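Local coordinates for ABC-type transport system, molybdenum-specific extracellular solute-binding protein (Clostridium difficile, PDB 4KD5) that probably binds molybdate or tungstate outside the membrane and delivers it to an ABC transporter, as a periplasmic-binding-protein-type solute receptor, at residues K68-E72 against E73-V77; E212-L216 against S217-Q221. One frame throughout, in Å; residues are numbered along the deposited sequence. Where two conformers were deposited one is given.

Contact 1: K68-E72 against E73-V77; sequences KVLDE and EKLLV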
ATOM      1  N   LYS A  68       3.736   9.387  22.749  1.00 49.80           N
ATOM      2  CA  LYS A  68       3.073   8.586  23.772  1.00 53.49           C
ATOM      3  C   LYS A  68       1.623   9.000  24.005  1.00 63.93           C
ATOM      4  O   LYS A  68       0.747   8.149  24.136  1.00 74.95           O
ATOM      5  CB  LYS A  68       3.871   8.624  25.082  1.00 59.56           C
ATOM      6  CG  LYS A  68       4.958   7.558  25.168  1.00 69.89           C
ATOM      7  CD  LYS A  68       5.916   7.804  26.328  1.00 79.91           C
ATOM      8  CE  LYS A  68       7.019   6.754  26.362  1.00 85.24           C
ATOM      9  NZ  LYS A  68       8.012   7.005  27.446  1.00 89.32           N
ATOM     10  N   VAL A  69       1.379  10.307  24.055  1.00 63.80           N
ATOM     11  CA  VAL A  69       0.025  10.827  24.218  1.00 61.92           C
ATOM     12  C   VAL A  69      -0.825  10.437  23.016  1.00 63.33           C
ATOM     13  O   VAL A  69      -1.901   9.860  23.169  1.00 60.23           O
ATOM     14  CB  VAL A  69       0.013  12.353  24.354  1.00 59.34           C
ATOM     15  CG1 VAL A  69      -1.400  12.849  24.571  1.00 56.96           C
ATOM     16  CG2 VAL A  69       0.906  12.786  25.503  1.00 58.93           C
ATOM     17  N   LEU A  70      -0.327  10.756  21.824  1.00 60.70           N
ATOM     18  CA  LEU A  70      -1.013  10.431  20.578  1.00 56.64           C
ATOM     19  C   LEU A  70      -1.374   8.952  20.465  1.00 57.15           C
ATOM     20  O   LEU A  70      -2.451   8.610  19.982  1.00 60.79           O
ATOM     21  CB  LEU A  70      -0.177  10.869  19.371  1.00 52.96           C
ATOM     22  CG  LEU A  70      -0.086  12.380  19.150  1.00 47.82           C
ATOM     23  CD1 LEU A  70       0.826  12.717  17.985  1.00 44.38           C
ATOM     24  CD2 LEU A  70      -1.468  12.943  18.914  1.00 44.40           C
ATOM     25  N   ASP A  71      -0.481   8.079  20.921  1.00 56.04           N
ATOM     26  CA  ASP A  71      -0.732   6.641  20.862  1.00 56.92           C
ATOM     27  C   ASP A  71      -1.739   6.226  21.935  1.00 61.06           C
ATOM     28  O   ASP A  71      -2.543   5.317  21.727  1.00 68.06           O
ATOM     29  CB  ASP A  71       0.576   5.858  21.008  1.00 56.95           C
ATOM     30  CG  ASP A  71       0.449   4.421  20.545  1.00 60.77           C
ATOM     31  OD1 ASP A  71      -0.390   4.151  19.657  1.00 58.23           O
ATOM     32  OD2 ASP A  71       1.195   3.562  21.065  1.00 59.67           O
ATOM     33  N   GLU A  72      -1.698   6.906  23.078  1.00 61.85           N
ATOM     34  CA  GLU A  72      -2.669   6.689  24.151  1.00 69.36           C
ATOM     35  C   GLU A  72      -4.079   7.037  23.682  1.00 71.16           C
ATOM     36  O   GLU A  72      -5.052   6.382  24.062  1.00 73.95           O
ATOM     37  CB  GLU A  72      -2.299   7.528  25.383  1.00 80.65           C
ATOM     38  CG  GLU A  72      -3.449   7.760  26.363  1.00 90.26           C
ATOM     39  CD  GLU A  72      -3.012   8.494  27.622  1.00 98.17           C
ATOM     40  OE1 GLU A  72      -2.293   9.508  27.502  1.00102.32           O
ATOM     41  OE2 GLU A  72      -3.388   8.054  28.731  1.00 99.26           O
ATOM     42  N   GLU A  73      -4.180   8.069  22.850  1.00 72.02           N
ATOM     43  CA  GLU A  73      -5.463   8.509  22.316  1.00 71.11           C
ATOM     44  C   GLU A  73      -5.761   7.818  20.984  1.00 70.96           C
ATOM     45  O   GLU A  73      -6.735   8.150  20.306  1.00 72.20           O
ATOM     46  CB  GLU A  73      -5.473  10.034  22.153  1.00 71.83           C
ATOM     47  CG  GLU A  73      -5.177  10.807  23.441  1.00 79.37           C
ATOM     48  CD  GLU A  73      -4.725  12.236  23.178  1.00 82.05           C
ATOM     49  OE1 GLU A  73      -4.287  12.522  22.044  1.00 77.55           O
ATOM     50  OE2 GLU A  73      -4.805  13.072  24.104  1.00 87.35           O
ATOM     51  N   LYS A  74      -4.906   6.863  20.619  1.00 68.73           N
ATOM     52  CA  LYS A  74      -5.092   6.036  19.422  1.00 67.78           C
ATOM     53  C   LYS A  74      -5.185   6.823  18.108  1.00 64.33           C
ATOM     54  O   LYS A  74      -5.957   6.477  17.214  1.00 72.62           O
ATOM     55  CB  LYS A  74      -6.297   5.099  19.597  1.00 71.94           C
ATOM     56  CG  LYS A  74      -6.076   4.002  20.639  1.00 73.08           C
ATOM     57  CD  LYS A  74      -7.168   2.943  20.569  1.00 73.86           C
ATOM     58  CE  LYS A  74      -6.690   1.617  21.140  1.00 78.94           C
ATOM     59  NZ  LYS A  74      -5.442   1.159  20.466  1.00 75.84           N
ATOM     60  N   LEU A  75      -4.372   7.868  17.995  1.00 49.94           N
ATOM     61  CA  LEU A  75      -4.351   8.702  16.801  1.00 44.82           C
ATOM     62  C   LEU A  75      -3.206   8.300  15.873  1.00 51.85           C
ATOM     63  O   LEU A  75      -2.962   8.953  14.854  1.00 55.29           O
ATOM     64  CB  LEU A  75      -4.239  10.179  17.185  1.00 46.55           C
ATOM     65  CG  LEU A  75      -5.402  10.754  17.995  1.00 49.13           C
ATOM     66  CD1 LEU A  75      -5.114  12.175  18.441  1.00 47.52           C
ATOM     67  CD2 LEU A  75      -6.684  10.722  17.190  1.00 49.05           C
ATOM     68  N   LEU A  76      -2.518   7.214  16.219  1.00 48.66           N
ATOM     69  CA  LEU A  76      -1.385   6.737  15.432  1.00 41.58           C
ATOM     70  C   LEU A  76      -1.621   5.328  14.905  1.00 46.74           C
ATOM     71  O   LEU A  76      -2.358   4.545  15.512  1.00 48.53           O
ATOM     72  CB  LEU A  76      -0.102   6.743  16.269  1.00 40.15           C
ATOM     73  CG  LEU A  76       0.411   8.073  16.813  1.00 40.63           C
ATOM     74  CD1 LEU A  76       1.746   7.897  17.518  1.00 47.28           C
ATOM     75  CD2 LEU A  76       0.551   9.082  15.699  1.00 38.39           C
ATOM     76  N   VAL A  77      -1.004   5.019  13.767  1.00 46.27           N
ATOM     77  CA  VAL A  77      -0.870   3.638  13.323  1.00 46.74           C
ATOM     78  C   VAL A  77       0.310   3.074  14.117  1.00 49.20           C
ATOM     79  O   VAL A  77       1.468   3.285  13.750  1.00 45.79           O
ATOM     80  CB  VAL A  77      -0.599   3.555  11.807  1.00 47.41           C
ATOM     81  CG1 VAL A  77      -0.619   2.110  11.337  1.00 36.35           C
ATOM     82  CG2 VAL A  77      -1.637   4.356  11.037  1.00 41.32           C
TER

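Contact 2: E212-L216 against S217-Q221; sequences EEFLL and SESGQ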
ATOM      1  N   GLU A 212       7.732   6.551   4.835  1.00 43.76           N
ATOM      2  CA  GLU A 212       8.426   6.367   6.105  1.00 52.90           C
ATOM      3  C   GLU A 212       9.588   5.392   5.938  1.00 49.57           C
ATOM      4  O   GLU A 212      10.656   5.580   6.524  1.00 53.92           O
ATOM      5  CB  GLU A 212       7.471   5.868   7.196  1.00 51.80           C
ATOM      6  CG  GLU A 212       8.131   5.746   8.566  1.00 52.12           C
ATOM      7  CD  GLU A 212       7.239   5.109   9.615  1.00 52.81           C
ATOM      8  OE1 GLU A 212       7.774   4.360  10.455  1.00 55.85           O
ATOM      9  OE2 GLU A 212       6.015   5.362   9.611  1.00 54.01           O
ATOM     10  N   GLU A 213       9.392   4.350   5.137  0.54 47.63           N
ATOM     11  CA  GLU A 213      10.463   3.378   4.936  0.54 49.89           C
ATOM     12  C   GLU A 213      11.621   3.929   4.108  0.54 49.33           C
ATOM     13  O   GLU A 213      12.731   3.414   4.180  0.54 50.66           O
ATOM     14  CB  GLU A 213       9.935   2.061   4.361  0.54 48.46           C
ATOM     15  CG  GLU A 213       9.923   0.914   5.373  0.54 50.81           C
ATOM     16  CD  GLU A 213      11.311   0.558   5.895  0.54 53.87           C
ATOM     17  OE1 GLU A 213      11.397  -0.021   6.997  0.54 57.66           O
ATOM     18  OE2 GLU A 213      12.314   0.844   5.205  0.54 52.20           O
ATOM     19  N   PHE A 214      11.370   4.982   3.337  1.00 43.06           N
ATOM     20  CA  PHE A 214      12.452   5.653   2.625  1.00 46.12           C
ATOM     21  C   PHE A 214      13.335   6.376   3.634  1.00 40.98           C
ATOM     22  O   PHE A 214      14.557   6.398   3.509  1.00 46.26           O
ATOM     23  CB  PHE A 214      11.918   6.650   1.595  1.00 42.11           C
ATOM     24  CG  PHE A 214      12.983   7.520   0.992  1.00 47.91           C
ATOM     25  CD1 PHE A 214      13.915   6.988   0.111  1.00 54.46           C
ATOM     26  CD2 PHE A 214      13.055   8.870   1.303  1.00 43.06           C
ATOM     27  CE1 PHE A 214      14.904   7.787  -0.447  1.00 53.87           C
ATOM     28  CE2 PHE A 214      14.039   9.676   0.748  1.00 46.86           C
ATOM     29  CZ  PHE A 214      14.965   9.132  -0.131  1.00 51.33           C
ATOM     30  N   LEU A 215      12.692   6.965   4.635  1.00 43.70           N
ATOM     31  CA  LEU A 215      13.386   7.674   5.700  1.00 47.94           C
ATOM     32  C   LEU A 215      14.246   6.715   6.517  1.00 49.88           C
ATOM     33  O   LEU A 215      15.349   7.060   6.937  1.00 46.27           O
ATOM     34  CB  LEU A 215      12.374   8.378   6.607  1.00 46.09           C
ATOM     35  CG  LEU A 215      11.410   9.364   5.953  1.00 48.66           C
ATOM     36  CD1 LEU A 215      10.439   9.949   6.972  1.00 48.67           C
ATOM     37  CD2 LEU A 215      12.180  10.474   5.270  1.00 45.37           C
ATOM     38  N   LEU A 216      13.734   5.506   6.726  1.00 44.55           N
ATOM     39  CA  LEU A 216      14.413   4.497   7.531  1.00 43.71           C
ATOM     40  C   LEU A 216      15.396   3.684   6.691  1.00 51.63           C
ATOM     41  O   LEU A 216      16.086   2.802   7.205  1.00 53.94           O
ATOM     42  CB  LEU A 216      13.389   3.574   8.198  1.00 39.56           C
ATOM     43  CG  LEU A 216      12.347   4.244   9.095  1.00 44.88           C
ATOM     44  CD1 LEU A 216      11.237   3.280   9.473  1.00 38.06           C
ATOM     45  CD2 LEU A 216      12.995   4.804  10.353  1.00 43.63           C
ATOM     46  N   SER A 217      15.464   3.989   5.397  1.00 53.97           N
ATOM     47  CA  SER A 217      16.346   3.262   4.483  1.00 58.15           C
ATOM     48  C   SER A 217      17.771   3.810   4.502  1.00 55.47           C
ATOM     49  O   SER A 217      18.013   4.918   4.988  1.00 57.31           O
ATOM     50  CB  SER A 217      15.794   3.303   3.058  1.00 62.19           C
ATOM     51  OG  SER A 217      16.032   4.562   2.457  1.00 64.88           O
ATOM     52  N   GLU A 218      18.704   3.025   3.969  1.00 59.14           N
ATOM     53  CA  GLU A 218      20.117   3.388   3.959  1.00 64.16           C
ATOM     54  C   GLU A 218      20.368   4.730   3.276  1.00 71.82           C
ATOM     55  O   GLU A 218      21.107   5.565   3.791  1.00 78.97           O
ATOM     56  CB  GLU A 218      20.945   2.271   3.311  1.00 64.70           C
ATOM     57  CG  GLU A 218      20.814   0.925   4.022  1.00 76.25           C
ATOM     58  CD  GLU A 218      21.344  -0.238   3.202  1.00 89.30           C
ATOM     59  OE1 GLU A 218      22.104   0.003   2.242  1.00 98.93           O
ATOM     60  OE2 GLU A 218      20.995  -1.395   3.522  1.00 90.05           O
ATOM     61  N   SER A 219      19.735   4.941   2.127  1.00 67.17           N
ATOM     62  CA  SER A 219      19.886   6.201   1.399  1.00 72.95           C
ATOM     63  C   SER A 219      19.253   7.376   2.149  1.00 69.82           C
ATOM     64  O   SER A 219      19.802   8.478   2.159  1.00 71.08           O
ATOM     65  CB  SER A 219      19.291   6.093  -0.008  1.00 78.13           C
ATOM     66  OG  SER A 219      17.878   6.188   0.029  1.00 83.52           O
ATOM     67  N   GLY A 220      18.101   7.139   2.774  1.00 60.71           N
ATOM     68  CA  GLY A 220      17.419   8.173   3.535  1.00 55.60           C
ATOM     69  C   GLY A 220      18.170   8.522   4.809  1.00 55.62           C
ATOM     70  O   GLY A 220      18.297   9.697   5.161  1.00 49.56           O
ATOM     71  N   GLN A 221      18.666   7.497   5.498  1.00 52.79           N
ATOM     72  CA  GLN A 221      19.494   7.693   6.682  1.00 54.30           C
ATOM     73  C   GLN A 221      20.750   8.494   6.354  1.00 54.86           C
ATOM     74  O   GLN A 221      21.127   9.397   7.103  1.00 52.90           O
ATOM     75  CB  GLN A 221      19.865   6.341   7.298  1.00 53.86           C
ATOM     76  CG  GLN A 221      18.715   5.636   7.994  1.00 56.12           C
ATOM     77  CD  GLN A 221      18.289   6.330   9.270  1.00 52.70           C
ATOM     78  OE1 GLN A 221      18.923   6.177  10.313  1.00 57.91           O
ATOM     79  NE2 GLN A 221      17.212   7.107   9.191  1.00 49.61           N
TER

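Contact 1: K68-E72 against E73-V77
Glu-73 lies alongside Val-69, one helical turn further along the chain, and its side chain can be followed atom by atom over that neighbour. Its CB sits 3.7 Å from Val-69 O, and CG comes closer, 3.4 Å from the same oxygen. With CG anti to the carbonyl carbon (chi1 -57°) and the chain extended beyond it, the carboxylate runs the same way as the valine: CD packs on Val-69 CG1, and OE2 ends 3.4 Å from that methyl, a van der Waals contact between a carboxylate oxygen and a methyl. Glu-73 OE1 lies near Glu-51 of helix 43-52, so the two like charges would probably raise each other's proton affinity.

The helix ends here in a Schellman motif. Lys-74, at positive phi (58°), is its C-prime residue. Leu-75 N reaches Leu-70 O at 2.9 Å in a nearly straight bond (172°), whereas Lys-74 N makes a weak one to Asp-71 O at 3.0 Å. Glu-73 N still bonds to Val-69 O in the helical pattern.

The chain thus turns sharply past Leu-70. Leu-75 crosses that leucine at about a right angle, CD1 lying 3.8 Å from Leu-70 CD2, while CG of Leu-76 settles against Leu-70 CB, also at 3.8 Å. Asp-71 is buried, its OD1 held by Ser-78 OG, and a second subunit packs nearby, its Val-150 against Lys-74. Chemically, the carbonyls of Val-69, Leu-70 and, weakly, Asp-71 take backbone bonds while the leucines bury the turn's inner side, leaving Glu-72 and Glu-73 partly exposed.

Contact 2: E212-L216 against S217-Q221
The backbone breaks between two helices at Leu-216 and Ser-217, where psi swings to 164° at the serine, and Ser-217 becomes the N-cap of helix 218-226 directly after helix 205-215. The capping bond runs from Gly-220 N to Ser-217 OG, a weak one at 3.3 Å although fairly straight at 159°.

The same hydroxyl faces back to the preceding helix, with Ser-217 OG 2.6 Å from Phe-214 O. Its proton cannot be assigned, because Lys-29 O of a third subunit, which meets both Ser-217 OG and Ser-219 OG, is a second acceptor within reach. A chi1 of 77° places Ser-217 OG between its own backbone N and carbonyl carbon, where it can meet both the outgoing carbonyl and the incoming amide. Phe-214 O gathers further partners: Ser-217 N makes a weak bond to it, and Gly-220 CA approaches it at 3.4 Å in a CA-H...O contact. Gly-220 has no side chain to stand between the second helix and this carbonyl, and the backbone itself makes the approach.

On one flank, the Phe-214 ring extends beside Ser-219, whose OG approaches Phe-214 CE1 obliquely at 3.4 Å. The ring also meets that of Tyr-27 of helix 17-28.

Gln-221 closes the junction by folding back at chi2, which brings its amide back to the C-terminal end of helix 205-215. Its NE2 has a second acceptor in Leu-84 O of strand 82-94, tying the junction to the sheet. Across the break, Gln-221 NE2 gives a hydrogen to Leu-215 O at 2.9 Å, with that oxygen close to the glutamine's amide plane.

Overall arrangement
Contact 1 closes before contact 2 opens along the chain, and their centres lie 23 Å apart, with nearest atoms about 6 Å apart and not touching. Both contacts lie against the mixed sheet, from opposite sides: on strand 193-198 Leu-76 touches Ser-197, whereas Glu-212 packs on the alternate residues Val-196 and Val-198. Residues 73-77 also make backbone bonds to Val-198, the last residue of that strand, and to Lys-200 just beyond it. Contact 1 leads from helix 65-72 towards strand 82-94, whose Leu-84 meets contact 2. Both therefore join helices to a shared alpha/beta framework, consistent with the solute-binding-protein fold, and each borders a different neighbouring subunit in the four-chain assembly.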